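Local coordinates for DUF4974 domain-containing protein (Parabacteroides distasonis, PDB 4M0N) that probably acts as a membrane-bound anti-sigma factor of the FecR family, this chain being the piece that holds its FecR and FecR C-terminal regions, at residues Lys31-Pro36 against Val41-Gly46; Arg60-Glu63 against Phe69-Val72; Ser95-Ala100 against Gln150-Trp155. The protein carries 1 engineered substitution. All blocks are in the same frame, centred on the assembly; numbering follows the deposited sequence. Where two conformers were deposited one is given.

In the fold
Along the chain from the N terminus the three contacts follow one another in series, each closing before the next opens, with none nested or crossed. Interaction 1 closes a short turn, pairing strands 31-34 and 40-43 at one edge of the antiparallel sheet. Interaction 2 then packs strand 60-65 of the mixed sheet against strand 67-72, which lies next to 40-43, and so joins the two sheets. Interaction 3 spans some fifty residues to lay the end of helix 149-152 on strand 94-100, the next neighbour of 67-72. The Trp155 ring also touches His42 and Asn44, bringing interaction 3 back to the first hairpin.

Interaction 1 of 3, residues Lys31-Pro36 against Val41-Gly46; sequences KQVTLP and VHLNAG. With MG (magnesium ion), chain B.
Val41 pairs with Val33 through two backbone hydrogen bonds, Val41 N to Val33 O and Val33 N to Val41 O. The two side chains lie alongside each other, Val33 CG1 being 3.9 Å from Val41 CB, while Val41 CG2 meets Leu35 CD1 at 3.6 Å. On the opposite face of the sheet, His42 forms a non-hydrogen-bonded pair with Gln32. Extended from a CG anti to the backbone N (chi1 -175°), Gln32 lays that CG over the imidazole, 3.9 Å from the centroid of the His42 ring and 10° off its normal, a CH-pi contact. Gln32 OE1 comes within 3.0 Å of His42 NE2, but the angle is too poor for a hydrogen bond. With an alanine in place of His42, the Gln32 methylene would probably lose the ring face it rests on, leaving the amide freer to turn. Leu43 N then donates to Lys31 O at 2.7 Å, and Lys31 N returns a bond to Leu43 O. Past Leu43 the chain leaves its partner, and Gly46 O binds a magnesium ion at 2.1 Å, five waters completing its shell. This is an antiparallel beta hairpin edging a FecR-domain sheet, followed by a loop giving the ion one carbonyl ligand.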
loop_
_atom_site.group_PDB
_atom_site.type_symbol
_atom_site.label_atom_id
_atom_site.label_comp_id
_atom_site.label_asym_id
_atom_site.label_seq_id
_atom_site.Cartn_x
_atom_site.Cartn_y
_atom_site.Cartn_z
ATOM N N LYS A 31 9.234 -3.660 8.424
ATOM C CA LYS A 31 9.779 -4.950 8.808
ATOM C C LYS A 31 10.001 -5.743 7.539
ATOM O O LYS A 31 9.383 -5.501 6.482
ATOM C CB LYS A 31 8.873 -5.725 9.754
ATOM C CG LYS A 31 8.638 -5.116 11.140
ATOM C CD LYS A 31 9.805 -5.148 12.096
ATOM C CE LYS A 31 9.398 -4.517 13.429
ATOM N NZ LYS A 31 8.205 -5.191 14.062
ATOM N N GLN A 32 10.933 -6.671 7.636
ATOM C CA GLN A 32 11.210 -7.570 6.536
ATOM C C GLN A 32 11.264 -8.918 7.168
ATOM O O GLN A 32 11.880 -9.106 8.233
ATOM C CB GLN A 32 12.510 -7.235 5.782
ATOM C CG GLN A 32 12.739 -8.106 4.534
ATOM C CD GLN A 32 14.103 -7.903 3.874
ATOM O OE1 GLN A 32 14.547 -6.770 3.673
ATOM N NE2 GLN A 32 14.769 -9.007 3.529
ATOM N N VAL A 33 10.607 -9.867 6.539
ATOM C CA VAL A 33 10.598 -11.219 7.041
ATOM C C VAL A 33 10.744 -12.207 5.910
ATOM O O VAL A 33 10.270 -11.993 4.796
ATOM C CB VAL A 33 9.342 -11.522 7.879
ATOM C CG1 VAL A 33 8.107 -11.498 7.015
ATOM C CG2 VAL A 33 9.455 -12.864 8.592
ATOM N N THR A 34 11.442 -13.288 6.196
ATOM C CA THR A 34 11.524 -14.363 5.264
ATOM C C THR A 34 10.604 -15.469 5.765
ATOM O O THR A 34 10.734 -15.945 6.904
ATOM C CB THR A 34 12.957 -14.853 5.104
ATOM O OG1 THR A 34 13.765 -13.749 4.722
ATOM C CG2 THR A 34 13.038 -15.892 4.045
ATOM N N LEU A 35 9.683 -15.882 4.906
ATOM C CA LEU A 35 8.760 -16.944 5.250
ATOM C C LEU A 35 9.390 -18.339 5.140
ATOM O O LEU A 35 10.459 -18.505 4.553
ATOM C CB LEU A 35 7.518 -16.837 4.357
ATOM C CG LEU A 35 6.704 -15.570 4.567
ATOM C CD1 LEU A 35 5.562 -15.512 3.569
ATOM C CD2 LEU A 35 6.161 -15.500 5.986
ATOM N N PRO A 36 8.723 -19.358 5.701
ATOM C CA PRO A 36 9.274 -20.726 5.701
ATOM C C PRO A 36 9.591 -21.302 4.327
ATOM O O PRO A 36 10.415 -22.215 4.222
ATOM C CB PRO A 36 8.160 -21.544 6.356
ATOM C CG PRO A 36 7.437 -20.570 7.210
ATOM C CD PRO A 36 7.456 -19.287 6.452
ATOM N N VAL A 41 9.034 -11.025 2.476
ATOM C CA VAL A 41 7.973 -10.067 2.579
ATOM C C VAL A 41 8.498 -8.806 3.272
ATOM O O VAL A 41 9.091 -8.894 4.366
ATOM C CB VAL A 41 6.790 -10.596 3.433
ATOM C CG1 VAL A 41 5.631 -9.620 3.358
ATOM C CG2 VAL A 41 6.376 -12.026 2.997
ATOM N N HIS A 42 8.311 -7.669 2.635
ATOM C CA HIS A 42 8.584 -6.357 3.249
ATOM C C HIS A 42 7.250 -5.772 3.667
ATOM O O HIS A 42 6.328 -5.675 2.836
ATOM C CB HIS A 42 9.184 -5.420 2.238
ATOM C CG HIS A 42 10.593 -5.728 1.863
ATOM N ND1 HIS A 42 10.930 -6.755 1.008
ATOM C CD2 HIS A 42 11.746 -5.089 2.162
ATOM C CE1 HIS A 42 12.242 -6.765 0.832
ATOM N NE2 HIS A 42 12.759 -5.756 1.509
ATOM N N LEU A 43 7.139 -5.383 4.947
ATOM C CA LEU A 43 5.894 -4.868 5.498
ATOM C C LEU A 43 6.035 -3.391 5.790
ATOM O O LEU A 43 6.978 -2.978 6.459
ATOM C CB LEU A 43 5.541 -5.603 6.780
ATOM C CG LEU A 43 5.217 -7.076 6.626
ATOM C CD1 LEU A 43 6.470 -7.926 6.697
ATOM C CD2 LEU A 43 4.242 -7.437 7.735
ATOM N N ASN A 44 5.094 -2.594 5.286
ATOM C CA ASN A 44 5.116 -1.150 5.478
ATOM C C ASN A 44 4.468 -0.809 6.818
ATOM O O ASN A 44 3.809 -1.644 7.438
ATOM C CB ASN A 44 4.402 -0.468 4.339
ATOM C CG ASN A 44 4.815 0.991 4.164
ATOM O OD1 ASN A 44 5.699 1.489 4.890
ATOM N ND2 ASN A 44 4.186 1.672 3.211
ATOM N N ALA A 45 4.687 0.421 7.253
ATOM C CA ALA A 45 4.145 0.971 8.475
ATOM C C ALA A 45 2.654 0.698 8.611
ATOM O O ALA A 45 1.886 0.930 7.674
ATOM C CB ALA A 45 4.359 2.502 8.460
ATOM N N GLY A 46 2.244 0.177 9.763
ATOM C CA GLY A 46 0.810 0.036 10.032
ATOM C C GLY A 46 0.197 -1.275 9.628
ATOM O O GLY A 46 -1.047 -1.428 9.629
HETATM MG MG MG B . -2.713 -0.584 10.522
HETATM O O HOH W 1 -3.215 -2.452 11.057
HETATM O O HOH W 2 -3.932 -0.608 8.893
HETATM O O HOH W 3 -1.584 -0.335 12.339
HETATM O O HOH W 4 -4.381 0.281 11.621
HETATM O O HOH W 5 -2.154 1.314 10.008
#

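Interaction 2 of 3, residues Arg60-Glu63 against Phe69-Val72; sequences RLVE and FFNV
Arg60 and Val62 face Val72 and Phe70 across the interior of a beta sandwich in the FecR domain, where strand 60-65 of the mixed sheet lies over strand 67-72 of the antiparallel one. No hydrogen bond joins the two segments. Their nearest CA atoms stay far apart, 10.0 Å between Arg60 CA and Val72 CA, and side chains arriving from opposite directions fill the gap. Phe70 also meets the ring of Phe96, the two planes turned only about 15° from each other, and Val72 packs on Phe80 of the mixed sheet. The Arg60 chain bends at its third torsion (chi3 -74°), bringing the guanidinium to Val72 CG1, which meets it obliquely. The charge is buried yet well supplied: NH1 makes a salt bridge with Asp37 and a hydrogen bond to Met73 O, while NH2 is held by Lys78 O and Leu92 O. These partners are likely to fix the rotation of the group. Val72 CG1 lies 3.6 Å from Arg60 NH1 and 3.8 Å from Arg60 NH2. Further along, Val62 CG2 approaches the Phe70 ring obliquely, 4.0 Å from Phe70 CE2.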
loop_
_atom_site.group_PDB
_atom_site.type_symbol
_atom_site.label_atom_id
_atom_site.label_comp_id
_atom_site.label_asym_id
_atom_site.label_seq_id
_atom_site.Cartn_x
_atom_site.Cartn_y
_atom_site.Cartn_z
ATOM N N ARG A 60 0.246 -22.135 0.048
ATOM C CA ARG A 60 0.997 -21.328 0.967
ATOM C C ARG A 60 0.144 -20.084 1.233
ATOM O O ARG A 60 0.156 -19.168 0.432
ATOM C CB ARG A 60 2.313 -20.922 0.315
ATOM C CG ARG A 60 3.250 -22.089 0.078
ATOM C CD ARG A 60 4.475 -21.662 -0.710
ATOM N NE ARG A 60 4.165 -21.429 -2.103
ATOM C CZ ARG A 60 4.939 -20.759 -2.961
ATOM N NH1 ARG A 60 6.079 -20.212 -2.574
ATOM N NH2 ARG A 60 4.590 -20.655 -4.237
ATOM N N LEU A 61 -0.569 -20.060 2.359
ATOM C CA LEU A 61 -1.523 -18.988 2.664
ATOM C C LEU A 61 -1.040 -18.054 3.759
ATOM O O LEU A 61 -0.640 -18.505 4.826
ATOM C CB LEU A 61 -2.849 -19.597 3.123
ATOM C CG LEU A 61 -3.940 -18.600 3.543
ATOM C CD1 LEU A 61 -4.477 -17.891 2.319
ATOM C CD2 LEU A 61 -5.035 -19.375 4.254
ATOM N N VAL A 62 -1.092 -16.751 3.495
ATOM C CA VAL A 62 -0.884 -15.734 4.509
ATOM C C VAL A 62 -2.078 -14.765 4.472
ATOM O O VAL A 62 -2.806 -14.677 3.458
ATOM C CB VAL A 62 0.479 -15.034 4.399
ATOM C CG1 VAL A 62 1.615 -16.065 4.359
ATOM C CG2 VAL A 62 0.548 -14.098 3.203
ATOM N N GLU A 63 -2.331 -14.126 5.609
ATOM C CA GLU A 63 -3.383 -13.118 5.730
ATOM C C GLU A 63 -2.723 -11.812 6.056
ATOM O O GLU A 63 -1.786 -11.765 6.854
ATOM C CB GLU A 63 -4.406 -13.464 6.823
ATOM C CG GLU A 63 -5.318 -14.633 6.479
ATOM C CD GLU A 63 -6.295 -14.964 7.603
ATOM O OE1 GLU A 63 -6.104 -14.491 8.730
ATOM O OE2 GLU A 63 -7.237 -15.728 7.351
ATOM N N PHE A 69 5.109 -5.903 0.327
ATOM C CA PHE A 69 5.692 -6.327 -0.950
ATOM C C PHE A 69 6.172 -7.758 -0.746
ATOM O O PHE A 69 7.011 -8.030 0.140
ATOM C CB PHE A 69 6.839 -5.418 -1.333
ATOM C CG PHE A 69 7.450 -5.780 -2.646
ATOM C CD1 PHE A 69 6.750 -5.552 -3.813
ATOM C CD2 PHE A 69 8.659 -6.403 -2.691
ATOM C CE1 PHE A 69 7.290 -5.917 -5.045
ATOM C CE2 PHE A 69 9.207 -6.771 -3.918
ATOM C CZ PHE A 69 8.520 -6.532 -5.069
ATOM N N PHE A 70 5.678 -8.646 -1.600
ATOM C CA PHE A 70 6.002 -10.052 -1.602
ATOM C C PHE A 70 6.915 -10.426 -2.773
ATOM O O PHE A 70 6.624 -10.080 -3.917
ATOM C CB PHE A 70 4.713 -10.851 -1.747
ATOM C CG PHE A 70 3.772 -10.673 -0.612
ATOM C CD1 PHE A 70 2.922 -9.588 -0.589
ATOM C CD2 PHE A 70 3.740 -11.590 0.424
ATOM C CE1 PHE A 70 2.071 -9.404 0.477
ATOM C CE2 PHE A 70 2.905 -11.422 1.495
ATOM C CZ PHE A 70 2.069 -10.315 1.520
ATOM N N ASN A 71 8.013 -11.111 -2.485
ATOM C CA ASN A 71 8.803 -11.718 -3.541
ATOM C C ASN A 71 8.687 -13.212 -3.324
ATOM O O ASN A 71 9.416 -13.794 -2.520
ATOM C CB ASN A 71 10.242 -11.241 -3.484
ATOM C CG ASN A 71 11.068 -11.742 -4.651
ATOM O OD1 ASN A 71 10.684 -12.652 -5.340
ATOM N ND2 ASN A 71 12.231 -11.156 -4.841
ATOM N N VAL A 72 7.719 -13.812 -4.019
ATOM C CA VAL A 72 7.353 -15.193 -3.796
ATOM C C VAL A 72 8.222 -16.193 -4.532
ATOM O O VAL A 72 8.321 -16.160 -5.741
ATOM C CB VAL A 72 5.865 -15.452 -4.144
ATOM C CG1 VAL A 72 5.531 -16.942 -3.980
ATOM C CG2 VAL A 72 4.982 -14.611 -3.245
#

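Interaction 3 of 3, residues Ser95-Ala100 against Gln150-Trp155; sequences SFNVKA and QKVTAW
Asn97 carries this contact, reaching from strand 94-100, in the antiparallel sheet of the FecR-domain beta sandwich, to Val152, Thr153 and Trp155, where helix 149-152 ends and a 3-10 turn follows. The helix end thus packs on the face of the sheet turned away from the sandwich interior, which Phe96 and Phe70 occupy. The tight part lies around the carboxamide. A CG anti to the backbone N (chi1 -159°) brings the Asn97 carboxamide out to the Trp155 N-H and the Thr153 methyl; Asn97 CB lies 3.8 Å from Thr153 CG2, and the same methyl comes within 3.7 Å of Asn97 OD1. Asn97 ND2, 3.8 Å from Val152 CG1, donates to Glu67 OE2, so that bonds at both ends of the amide oppose its turning over. Thr153 OG1 instead bonds Ala149 O within its own helix turn, leaving the methyl for Asn97. The flanks are looser. Lys99 keeps its side chain clear of the helical segment and forms a salt bridge with Asp173, Lys151 pairs with Glu197, and Gln150 is exposed to solvent. Amide and indole planes stand 60° apart, and the indole N-H points at the oxygen from within the ring plane: Trp155 NE1 donates to Asn97 OD1 at 3.0 Å, with an N-H...O angle of 160°.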
loop_
_atom_site.group_PDB
_atom_site.type_symbol
_atom_site.label_atom_id
_atom_site.label_comp_id
_atom_site.label_asym_id
_atom_site.label_seq_id
_atom_site.Cartn_x
_atom_site.Cartn_y
_atom_site.Cartn_z
ATOM N N SER A 95 6.670 -11.282 -7.930
ATOM C CA SER A 95 6.872 -10.271 -6.893
ATOM C C SER A 95 5.884 -9.167 -7.144
ATOM O O SER A 95 5.668 -8.729 -8.272
ATOM C CB SER A 95 8.314 -9.765 -6.784
ATOM O OG SER A 95 8.753 -8.983 -7.901
ATOM N N PHE A 96 5.262 -8.731 -6.071
ATOM C CA PHE A 96 4.131 -7.819 -6.190
ATOM C C PHE A 96 3.850 -7.123 -4.882
ATOM O O PHE A 96 4.167 -7.648 -3.795
ATOM C CB PHE A 96 2.887 -8.571 -6.638
ATOM C CG PHE A 96 2.540 -9.727 -5.735
ATOM C CD1 PHE A 96 3.182 -10.951 -5.866
ATOM C CD2 PHE A 96 1.590 -9.581 -4.749
ATOM C CE1 PHE A 96 2.895 -11.997 -4.998
ATOM C CE2 PHE A 96 1.315 -10.626 -3.853
ATOM C CZ PHE A 96 1.957 -11.845 -4.007
ATOM N N ASN A 97 3.265 -5.930 -5.016
ATOM C CA ASN A 97 2.803 -5.129 -3.891
ATOM C C ASN A 97 1.316 -5.252 -3.679
ATOM O O ASN A 97 0.538 -5.222 -4.613
ATOM C CB ASN A 97 3.095 -3.644 -4.179
ATOM C CG ASN A 97 3.133 -2.798 -2.937
ATOM O OD1 ASN A 97 4.116 -2.833 -2.171
ATOM N ND2 ASN A 97 2.114 -1.950 -2.769
ATOM N N VAL A 98 0.919 -5.370 -2.411
ATOM C CA VAL A 98 -0.486 -5.367 -2.034
ATOM C C VAL A 98 -0.647 -4.265 -1.008
ATOM O O VAL A 98 -0.048 -4.300 0.065
ATOM C CB VAL A 98 -0.905 -6.695 -1.391
ATOM C CG1 VAL A 98 -2.355 -6.658 -1.055
ATOM C CG2 VAL A 98 -0.599 -7.874 -2.315
ATOM N N LYS A 99 -1.428 -3.273 -1.386
ATOM C CA LYS A 99 -1.701 -2.139 -0.495
ATOM C C LYS A 99 -3.156 -2.223 -0.140
ATOM O O LYS A 99 -4.039 -1.946 -0.979
ATOM C CB LYS A 99 -1.369 -0.821 -1.158
ATOM C CG LYS A 99 -1.525 0.332 -0.188
ATOM C CD LYS A 99 -1.158 1.627 -0.832
ATOM C CE LYS A 99 -1.338 2.745 0.185
ATOM N NZ LYS A 99 -0.739 3.956 -0.417
ATOM N N ALA A 100 -3.450 -2.585 1.111
ATOM C CA ALA A 100 -4.823 -2.921 1.541
ATOM C C ALA A 100 -5.038 -2.536 2.991
ATOM O O ALA A 100 -5.385 -3.339 3.814
ATOM C CB ALA A 100 -5.114 -4.408 1.318
ATOM N N GLN A 150 7.936 -0.239 -9.929
ATOM C CA GLN A 150 9.162 0.209 -9.253
ATOM C C GLN A 150 8.858 1.475 -8.435
ATOM O O GLN A 150 9.389 1.651 -7.316
ATOM C CB GLN A 150 10.282 0.427 -10.270
ATOM C CG GLN A 150 11.596 0.821 -9.651
ATOM C CD GLN A 150 12.728 0.779 -10.640
ATOM O OE1 GLN A 150 12.512 0.848 -11.837
ATOM N NE2 GLN A 150 13.948 0.667 -10.138
ATOM N N LYS A 151 7.986 2.338 -8.944
ATOM C CA LYS A 151 7.607 3.554 -8.228
ATOM C C LYS A 151 6.594 3.251 -7.131
ATOM O O LYS A 151 6.648 3.831 -6.018
ATOM C CB LYS A 151 7.086 4.593 -9.205
ATOM C CG LYS A 151 8.165 5.100 -10.160
ATOM C CD LYS A 151 7.615 6.190 -11.063
ATOM C CE LYS A 151 8.608 6.700 -12.107
ATOM N NZ LYS A 151 9.978 6.985 -11.606
ATOM N N VAL A 152 5.683 2.323 -7.416
ATOM C CA VAL A 152 4.680 1.889 -6.427
ATOM C C VAL A 152 5.377 1.424 -5.158
ATOM O O VAL A 152 4.889 1.701 -4.047
ATOM C CB VAL A 152 3.772 0.763 -6.989
ATOM C CG1 VAL A 152 2.872 0.148 -5.893
ATOM C CG2 VAL A 152 2.879 1.293 -8.091
ATOM N N THR A 153 6.501 0.736 -5.326
ATOM C CA THR A 153 7.231 0.077 -4.255
ATOM C C THR A 153 8.433 0.906 -3.795
ATOM O O THR A 153 9.341 0.371 -3.228
ATOM C CB THR A 153 7.696 -1.346 -4.659
ATOM O OG1 THR A 153 8.567 -1.314 -5.807
ATOM C CG2 THR A 153 6.474 -2.204 -4.962
ATOM N N ALA A 154 8.389 2.211 -4.052
ATOM C CA ALA A 154 9.470 3.103 -3.630
ATOM C C ALA A 154 9.533 3.161 -2.114
ATOM O O ALA A 154 10.587 3.450 -1.532
ATOM C CB ALA A 154 9.246 4.490 -4.183
ATOM N N TRP A 155 8.389 2.928 -1.492
ATOM C CA TRP A 155 8.320 2.878 -0.043
ATOM C C TRP A 155 9.372 1.961 0.581
ATOM O O TRP A 155 9.855 2.236 1.661
ATOM C CB TRP A 155 6.907 2.556 0.444
ATOM C CG TRP A 155 6.419 1.135 0.238
ATOM C CD1 TRP A 155 5.624 0.687 -0.775
ATOM C CD2 TRP A 155 6.672 0.000 1.084
ATOM N NE1 TRP A 155 5.382 -0.661 -0.627
ATOM C CE2 TRP A 155 6.016 -1.108 0.508
ATOM C CE3 TRP A 155 7.397 -0.189 2.265
ATOM C CZ2 TRP A 155 6.023 -2.364 1.107
ATOM C CZ3 TRP A 155 7.425 -1.446 2.834
ATOM C CH2 TRP A 155 6.752 -2.515 2.248
#